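Local coordinates for uncharacterized protein (Bombyx mori, PDB 5AZ0) that is an aldo-keto reductase of the silkworm and so probably reduces carbonyl compounds to alcohols with a nicotinamide cofactor, at residues N176-I179 with E180-K183. Numbering follows the deposited sequence. Where two conformers were deposited one is given.
Sequences NFNI and EQMK
Asn178 sets CG between its backbone N and carbonyl carbon (chi1 64°), which swings OD1 round to the helix start, while Gln181 sets CG anti to its carbonyl carbon and runs on extended, so that each side chain turns back to the main chain of the other. Asn178 OD1 accepts from Gln181 N at 2.7 Å, nearly in line with the side-chain C=O, and Gln181 OE1 accepts from Asn178 N at 2.9 Å on an in-plane lone pair. The two amides stack with their planes 26° apart, and their NH2 ends are held by backbone carbonyls of a loop far along the chain: Asn178 ND2 by Pro325 O, Gln181 NE2 by Asn323 O. This reciprocal pair is a capping box, with Asn178 as N-cap where strand 172-175 of the parallel-stranded TIM barrel leads into helix 179-188. The first helical turn follows, Met182 N bonding to Asn178 O at 2.9 Å and Lys183 N to Ile179 O. With an alanine at Asn178, Gln181 N would probably lose its capping acceptor and Pro325 O its amide donor. On the buried side Met182 brings SD to 3.6 Å from Phe177 CB; the sulfur lies oblique to the ring, 5.2 Å from its centroid, as a Met-aromatic contact. Phe177 CD2 also rests 3.7 Å from Gln181 CB, and Tyr153 packs edge-to-face with the same ring.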
ATOM      1  N   ASN A 176      -1.730  -2.775  -7.751  1.00 21.03           N
ATOM      2  CA  ASN A 176      -1.228  -3.844  -8.582  1.00 21.99           C
ATOM      3  C   ASN A 176      -1.584  -3.775 -10.053  1.00 22.37           C
ATOM      4  O   ASN A 176      -1.819  -4.806 -10.651  1.00 26.42           O
ATOM      5  CB  ASN A 176      -1.625  -5.172  -8.022  1.00 21.97           C
ATOM      6  CG  ASN A 176      -1.146  -5.376  -6.596  1.00 23.89           C
ATOM      7  OD1 ASN A 176       0.059  -5.437  -6.310  1.00 24.76           O
ATOM      8  ND2 ASN A 176      -2.099  -5.521  -5.691  1.00 24.22           N
ATOM      9  N   PHE A 177      -1.671  -2.572 -10.609  1.00 22.06           N
ATOM     10  CA  PHE A 177      -1.953  -2.429 -12.012  1.00 24.04           C
ATOM     11  C   PHE A 177      -0.567  -2.404 -12.687  1.00 27.16           C
ATOM     12  O   PHE A 177       0.348  -1.702 -12.201  1.00 26.41           O
ATOM     13  CB  PHE A 177      -2.729  -1.129 -12.307  1.00 22.95           C
ATOM     14  CG  PHE A 177      -4.240  -1.276 -12.265  1.00 20.38           C
ATOM     15  CD1 PHE A 177      -4.850  -1.947 -11.247  1.00 20.09           C
ATOM     16  CD2 PHE A 177      -5.013  -0.758 -13.267  1.00 20.11           C
ATOM     17  CE1 PHE A 177      -6.220  -2.143 -11.281  1.00 19.89           C
ATOM     18  CE2 PHE A 177      -6.362  -0.892 -13.296  1.00 19.94           C
ATOM     19  CZ  PHE A 177      -6.969  -1.626 -12.292  1.00 20.62           C
ATOM     20  N   ASN A 178      -0.405  -3.118 -13.804  1.00 23.86           N
ATOM     21  CA  ASN A 178       0.859  -3.053 -14.533  1.00 21.53           C
ATOM     22  C   ASN A 178       0.773  -1.879 -15.528  1.00 23.02           C
ATOM     23  O   ASN A 178      -0.230  -1.209 -15.620  1.00 20.09           O
ATOM     24  CB  ASN A 178       1.187  -4.404 -15.225  1.00 21.85           C
ATOM     25  CG  ASN A 178       0.182  -4.782 -16.295  1.00 20.94           C
ATOM     26  OD1 ASN A 178      -0.437  -3.935 -16.952  1.00 23.37           O
ATOM     27  ND2 ASN A 178      -0.055  -6.064 -16.418  1.00 23.07           N
ATOM     28  N   ILE A 179       1.819  -1.673 -16.343  1.00 24.36           N
ATOM     29  CA  ILE A 179       1.911  -0.459 -17.133  1.00 24.69           C
ATOM     30  C   ILE A 179       0.882  -0.462 -18.211  1.00 25.10           C
ATOM     31  O   ILE A 179       0.268   0.590 -18.516  1.00 23.70           O
ATOM     32  CB  ILE A 179       3.370  -0.261 -17.669  1.00 30.21           C
ATOM     33  CG1 ILE A 179       3.525   1.098 -18.333  1.00 32.17           C
ATOM     34  CG2 ILE A 179       3.823  -1.436 -18.625  1.00 30.25           C
ATOM     35  CD1 ILE A 179       4.998   1.428 -18.639  1.00 37.04           C
ATOM     36  N   GLU A 180       0.566  -1.656 -18.747  1.00 25.00           N
ATOM     37  CA  GLU A 180      -0.466  -1.831 -19.761  0.50 24.67           C
ATOM     38  C   GLU A 180      -1.848  -1.503 -19.195  1.00 23.35           C
ATOM     39  O   GLU A 180      -2.692  -0.826 -19.795  1.00 23.51           O
ATOM     40  CB  GLU A 180      -0.429  -3.318 -20.278  0.50 25.71           C
ATOM     41  CG  GLU A 180       0.823  -3.749 -21.084  0.50 28.80           C
ATOM     42  CD  GLU A 180       2.026  -4.269 -20.281  0.50 29.57           C
ATOM     43  OE1 GLU A 180       1.965  -4.390 -19.044  0.50 26.36           O
ATOM     44  OE2 GLU A 180       3.086  -4.537 -20.906  0.50 34.87           O
ATOM     45  N   GLN A 181      -2.116  -2.058 -18.017  1.00 21.49           N
ATOM     46  CA  GLN A 181      -3.430  -1.744 -17.314  1.00 20.96           C
ATOM     47  C   GLN A 181      -3.553  -0.235 -16.961  1.00 21.46           C
ATOM     48  O   GLN A 181      -4.587   0.406 -17.197  1.00 21.27           O
ATOM     49  CB  GLN A 181      -3.531  -2.612 -16.077  1.00 21.89           C
ATOM     50  CG  GLN A 181      -3.703  -4.096 -16.456  1.00 22.90           C
ATOM     51  CD  GLN A 181      -3.484  -5.022 -15.309  1.00 23.97           C
ATOM     52  OE1 GLN A 181      -2.696  -4.733 -14.415  1.00 21.59           O
ATOM     53  NE2 GLN A 181      -4.202  -6.151 -15.308  1.00 27.19           N
ATOM     54  N   MET A 182      -2.441   0.359 -16.545  1.00 22.29           N
ATOM     55  CA  MET A 182      -2.457   1.814 -16.242  1.00 22.56           C
ATOM     56  C   MET A 182      -2.746   2.634 -17.441  1.00 22.84           C
ATOM     57  O   MET A 182      -3.599   3.587 -17.432  1.00 20.38           O
ATOM     58  CB  MET A 182      -1.134   2.227 -15.608  1.00 21.35           C
ATOM     59  CG  MET A 182      -0.941   1.690 -14.172  1.00 23.33           C
ATOM     60  SD  MET A 182      -2.204   2.382 -13.013  1.00 25.62           S
ATOM     61  CE  MET A 182      -2.201   4.113 -13.398  1.00 22.68           C
ATOM     62  N   LYS A 183      -2.072   2.264 -18.533  1.00 26.29           N
ATOM     63  CA  LYS A 183      -2.323   3.005 -19.808  1.00 28.12           C
ATOM     64  C   LYS A 183      -3.787   2.912 -20.321  1.00 22.97           C
ATOM     65  O   LYS A 183      -4.436   3.910 -20.722  1.00 24.21           O
ATOM     66  CB  LYS A 183      -1.286   2.536 -20.852  1.00 34.02           C
ATOM     67  CG  LYS A 183      -1.547   3.008 -22.252  1.00 49.67           C
ATOM     68  CD  LYS A 183      -0.342   2.871 -23.193  1.00 61.30           C
ATOM     69  CE  LYS A 183      -0.600   3.668 -24.496  1.00 70.47           C
ATOM     70  NZ  LYS A 183       0.513   3.604 -25.508  1.00 75.37           N
TER